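Local coordinates for beta-phosphoglucomutase (Bacteroides vulgatus, PDB 3DV9), which probably interconverts beta-glucose 1-phosphate and glucose 6-phosphate, as a magnesium-dependent phosphomutase of the haloacid dehalogenase superfamily, at residues K106-L117 with R141-F150. Numbering follows the deposited sequence. Where two conformers were deposited one is given.
Sequences KAERMPGALEVL and RLNHNFPGIF
Asn-145 OD1 receives an N-H from Arg-109 NH2 at 2.9 Å, a bent bond (148°) that lies near the guanidinium plane, with the amide turned 36° against that plane. The extended chi2 of Arg-109 lays CD near the backbone O of Asn-145, and the bend at chi3 (-69°) turns the guanidinium so that NH2 meets OD1. On the other side of that amide, ND2 gives a nearly straight bond of 2.8 Å to Arg-141 O one helical turn back, fixing its rotation. Replacing Asn-145 by an alanine is likely to cost Arg-109 NH2 this acceptor and Arg-141 O its side-chain donor, leaving the guanidinium freer to turn. In the conformer described, Arg-141 NH1 donates to Ala-107 O at 2.9 Å, the acceptor lying in the guanidinium plane, while Lys-106 CA sits over one face. Further along, contact is apolar: Leu-117 CD1 meets Phe-146 CD1 at 3.5 Å and Phe-150 CZ at 3.7 Å, and Leu-117 CD2 lies 3.8 Å from Ile-149 CG2. Phe-35 packs edge-to-face on Phe-146, and Pro-127 of strand 126-130 touches Leu-117, Ile-149 and Phe-150. The contact thus joins helices 113-122 and 139-145, which precede and follow strand 126-130, in the Rossmann-like alpha/beta core of a HAD-superfamily protein.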
loop_
_atom_site.group_PDB
_atom_site.type_symbol
_atom_site.label_atom_id
_atom_site.label_comp_id
_atom_site.label_asym_id
_atom_site.label_seq_id
_atom_site.Cartn_x
_atom_site.Cartn_y
_atom_site.Cartn_z
ATOM N N LYS A 106 18.628 2.973 -1.404
ATOM C CA LYS A 106 18.449 1.881 -0.434
ATOM C C LYS A 106 17.613 2.216 0.816
ATOM O O LYS A 106 18.158 2.507 1.889
ATOM C CB LYS A 106 19.801 1.268 -0.022
ATOM C CG LYS A 106 20.337 0.187 -0.958
ATOM C CD LYS A 106 21.824 -0.079 -0.680
ATOM C CE LYS A 106 22.474 -0.949 -1.756
ATOM N NZ LYS A 106 22.178 -2.403 -1.584
ATOM N N ALA A 107 16.292 2.126 0.673
ATOM C CA ALA A 107 15.380 2.135 1.825
ATOM C C ALA A 107 15.624 0.878 2.617
ATOM O O ALA A 107 15.801 -0.212 2.027
ATOM C CB ALA A 107 13.928 2.203 1.362
ATOM N N GLU A 108 15.658 1.020 3.942
ATOM C CA GLU A 108 15.665 -0.141 4.840
ATOM C C GLU A 108 14.405 -1.000 4.717
ATOM O O GLU A 108 13.328 -0.498 4.434
ATOM C CB GLU A 108 15.778 0.312 6.282
ATOM C CG GLU A 108 17.169 0.761 6.625
ATOM C CD GLU A 108 17.333 1.160 8.074
ATOM O OE1 GLU A 108 16.322 1.279 8.819
ATOM O OE2 GLU A 108 18.491 1.383 8.454
ATOM N N ARG A 109 14.535 -2.296 4.971
ATOM C CA ARG A 109 13.309 -3.116 5.229
ATOM C C ARG A 109 12.619 -2.585 6.494
ATOM O O ARG A 109 13.282 -2.135 7.461
ATOM C CB ARG A 109 13.642 -4.584 5.487
ATOM C CG ARG A 109 14.326 -5.293 4.334
ATOM C CD ARG A 109 14.696 -6.707 4.803
ATOM N NE ARG A 109 15.756 -6.736 5.817
ATOM C CZ ARG A 109 17.054 -6.510 5.582
ATOM N NH1 ARG A 109 17.922 -6.563 6.596
ATOM N NH2 ARG A 109 17.506 -6.219 4.366
HETATM N N MSE A 110 11.297 -2.621 6.487
HETATM C CA MSE A 110 10.539 -2.288 7.704
HETATM C C MSE A 110 10.799 -3.408 8.702
HETATM O O MSE A 110 10.624 -4.564 8.354
HETATM C CB MSE A 110 9.035 -2.240 7.431
HETATM C CG MSE A 110 8.527 -0.888 7.132
HETATM SE SE MSE A 110 8.773 0.515 8.484
HETATM C CE MSE A 110 7.997 1.851 7.288
ATOM N N PRO A 111 11.199 -3.069 9.949
ATOM C CA PRO A 111 11.288 -4.107 10.961
ATOM C C PRO A 111 9.930 -4.821 11.080
ATOM O O PRO A 111 8.858 -4.189 10.998
ATOM C CB PRO A 111 11.576 -3.321 12.245
ATOM C CG PRO A 111 12.407 -2.149 11.743
ATOM C CD PRO A 111 11.570 -1.759 10.518
ATOM N N GLY A 112 9.997 -6.138 11.231
ATOM C CA GLY A 112 8.816 -6.982 11.289
ATOM C C GLY A 112 8.366 -7.488 9.934
ATOM O O GLY A 112 7.710 -8.514 9.880
ATOM N N ALA A 113 8.762 -6.833 8.836
ATOM C CA ALA A 113 8.215 -7.239 7.507
ATOM C C ALA A 113 8.746 -8.623 7.065
ATOM O O ALA A 113 7.994 -9.495 6.662
ATOM C CB ALA A 113 8.560 -6.166 6.447
ATOM N N LEU A 114 10.064 -8.810 7.119
ATOM C CA LEU A 114 10.611 -10.113 6.687
ATOM C C LEU A 114 10.080 -11.234 7.587
ATOM O O LEU A 114 9.712 -12.305 7.077
ATOM C CB LEU A 114 12.142 -10.052 6.693
ATOM C CG LEU A 114 12.821 -11.400 6.436
ATOM C CD1 LEU A 114 12.439 -11.958 5.109
ATOM C CD2 LEU A 114 14.332 -11.165 6.483
ATOM N N GLU A 115 10.015 -10.988 8.895
ATOM C CA GLU A 115 9.510 -11.996 9.804
ATOM C C GLU A 115 8.056 -12.380 9.506
ATOM O O GLU A 115 7.704 -13.570 9.463
ATOM C CB GLU A 115 9.643 -11.563 11.239
ATOM C CG GLU A 115 9.175 -12.678 12.197
ATOM C CD GLU A 115 9.464 -12.329 13.654
ATOM O OE1 GLU A 115 10.221 -11.362 13.912
ATOM O OE2 GLU A 115 8.946 -13.022 14.539
ATOM N N VAL A 116 7.175 -11.402 9.351
ATOM C CA VAL A 116 5.780 -11.740 9.056
ATOM C C VAL A 116 5.589 -12.442 7.694
ATOM O O VAL A 116 4.789 -13.373 7.603
ATOM C CB VAL A 116 4.802 -10.547 9.281
ATOM C CG1 VAL A 116 4.822 -9.552 8.072
ATOM C CG2 VAL A 116 3.409 -11.069 9.594
ATOM N N LEU A 117 6.354 -12.046 6.683
ATOM C CA LEU A 117 6.293 -12.670 5.342
ATOM C C LEU A 117 6.735 -14.123 5.431
ATOM O O LEU A 117 6.167 -15.001 4.780
ATOM C CB LEU A 117 7.179 -11.912 4.358
ATOM C CG LEU A 117 6.543 -10.580 3.933
ATOM C CD1 LEU A 117 7.587 -9.658 3.265
ATOM C CD2 LEU A 117 5.288 -10.856 3.044
ATOM N N ARG A 141 15.335 -6.005 -6.169
ATOM C CA ARG A 141 15.379 -5.391 -4.832
ATOM C C ARG A 141 14.490 -6.143 -3.828
ATOM O O ARG A 141 14.888 -6.372 -2.676
ATOM C CB ARG A 141 14.977 -3.918 -4.870
ATOM C CG ARG A 141 15.266 -3.188 -3.559
ATOM C CD ARG A 141 16.612 -2.336 -3.626
ATOM N NE ARG A 141 17.264 -2.159 -2.303
ATOM C CZ ARG A 141 16.625 -1.497 -1.272
ATOM N NH1 ARG A 141 17.320 -1.408 -0.121
ATOM N NH2 ARG A 141 15.294 -0.924 -1.375
ATOM N N LEU A 142 13.304 -6.531 -4.267
ATOM C CA LEU A 142 12.445 -7.354 -3.433
ATOM C C LEU A 142 13.081 -8.697 -3.131
ATOM O O LEU A 142 13.009 -9.165 -1.990
ATOM C CB LEU A 142 11.086 -7.548 -4.106
ATOM C CG LEU A 142 10.129 -6.369 -4.005
ATOM C CD1 LEU A 142 9.028 -6.536 -5.025
ATOM C CD2 LEU A 142 9.542 -6.313 -2.576
ATOM N N ASN A 143 13.691 -9.323 -4.144
ATOM C CA ASN A 143 14.351 -10.630 -3.976
ATOM C C ASN A 143 15.483 -10.573 -2.967
ATOM O O ASN A 143 15.663 -11.500 -2.180
ATOM C CB ASN A 143 14.894 -11.178 -5.304
ATOM C CG ASN A 143 15.532 -12.572 -5.151
ATOM O OD1 ASN A 143 14.894 -13.518 -4.659
ATOM N ND2 ASN A 143 16.788 -12.698 -5.567
ATOM N N HIS A 144 16.278 -9.505 -3.012
ATOM C CA HIS A 144 17.440 -9.328 -2.148
ATOM C C HIS A 144 17.043 -9.143 -0.664
ATOM O O HIS A 144 17.830 -9.432 0.260
ATOM C CB HIS A 144 18.150 -8.068 -2.661
ATOM C CG HIS A 144 19.321 -7.631 -1.844
ATOM N ND1 HIS A 144 20.442 -8.412 -1.668
ATOM C CD2 HIS A 144 19.560 -6.474 -1.187
ATOM C CE1 HIS A 144 21.321 -7.760 -0.925
ATOM N NE2 HIS A 144 20.810 -6.579 -0.619
ATOM N N ASN A 145 15.849 -8.586 -0.449
ATOM C CA ASN A 145 15.396 -8.217 0.896
ATOM C C ASN A 145 14.409 -9.212 1.475
ATOM O O ASN A 145 14.316 -9.369 2.666
ATOM C CB ASN A 145 14.827 -6.806 0.924
ATOM C CG ASN A 145 15.889 -5.788 0.818
ATOM O OD1 ASN A 145 16.419 -5.333 1.833
ATOM N ND2 ASN A 145 16.254 -5.437 -0.412
ATOM N N PHE A 146 13.667 -9.883 0.597
ATOM C CA PHE A 146 12.643 -10.861 1.012
ATOM C C PHE A 146 12.841 -12.143 0.176
ATOM O O PHE A 146 12.021 -12.435 -0.729
ATOM C CB PHE A 146 11.226 -10.228 0.821
ATOM C CG PHE A 146 11.082 -8.883 1.502
ATOM C CD1 PHE A 146 10.996 -8.799 2.890
ATOM C CD2 PHE A 146 11.082 -7.694 0.752
ATOM C CE1 PHE A 146 10.880 -7.524 3.540
ATOM C CE2 PHE A 146 10.982 -6.434 1.364
ATOM C CZ PHE A 146 10.889 -6.334 2.768
ATOM N N PRO A 147 13.926 -12.878 0.441
ATOM C CA PRO A 147 14.351 -13.912 -0.516
ATOM C C PRO A 147 13.304 -15.034 -0.692
ATOM O O PRO A 147 12.835 -15.642 0.293
ATOM C CB PRO A 147 15.684 -14.449 0.074
ATOM C CG PRO A 147 16.134 -13.436 1.050
ATOM C CD PRO A 147 14.850 -12.806 1.594
ATOM N N GLY A 148 12.897 -15.259 -1.941
ATOM C CA GLY A 148 11.923 -16.283 -2.290
ATOM C C GLY A 148 10.487 -16.044 -1.840
ATOM O O GLY A 148 9.653 -16.956 -1.925
ATOM N N ILE A 149 10.186 -14.828 -1.377
ATOM C CA ILE A 149 8.851 -14.532 -0.827
ATOM C C ILE A 149 7.883 -14.165 -1.952
ATOM O O ILE A 149 6.769 -14.693 -1.993
ATOM C CB ILE A 149 8.888 -13.395 0.251
ATOM C CG1 ILE A 149 9.811 -13.805 1.431
ATOM C CG2 ILE A 149 7.424 -12.929 0.663
ATOM C CD1 ILE A 149 9.348 -15.028 2.185
ATOM N N PHE A 150 8.298 -13.270 -2.851
ATOM C CA PHE A 150 7.407 -12.754 -3.893
ATOM C C PHE A 150 7.709 -13.325 -5.260
ATOM O O PHE A 150 8.853 -13.683 -5.544
ATOM C CB PHE A 150 7.444 -11.230 -3.969
ATOM C CG PHE A 150 7.067 -10.569 -2.681
ATOM C CD1 PHE A 150 5.724 -10.596 -2.248
ATOM C CD2 PHE A 150 8.049 -9.997 -1.876
ATOM C CE1 PHE A 150 5.356 -10.007 -1.034
ATOM C CE2 PHE A 150 7.714 -9.403 -0.667
ATOM C CZ PHE A 150 6.366 -9.403 -0.239
HETATM O O HOH W 1 22.781 -4.604 0.452
#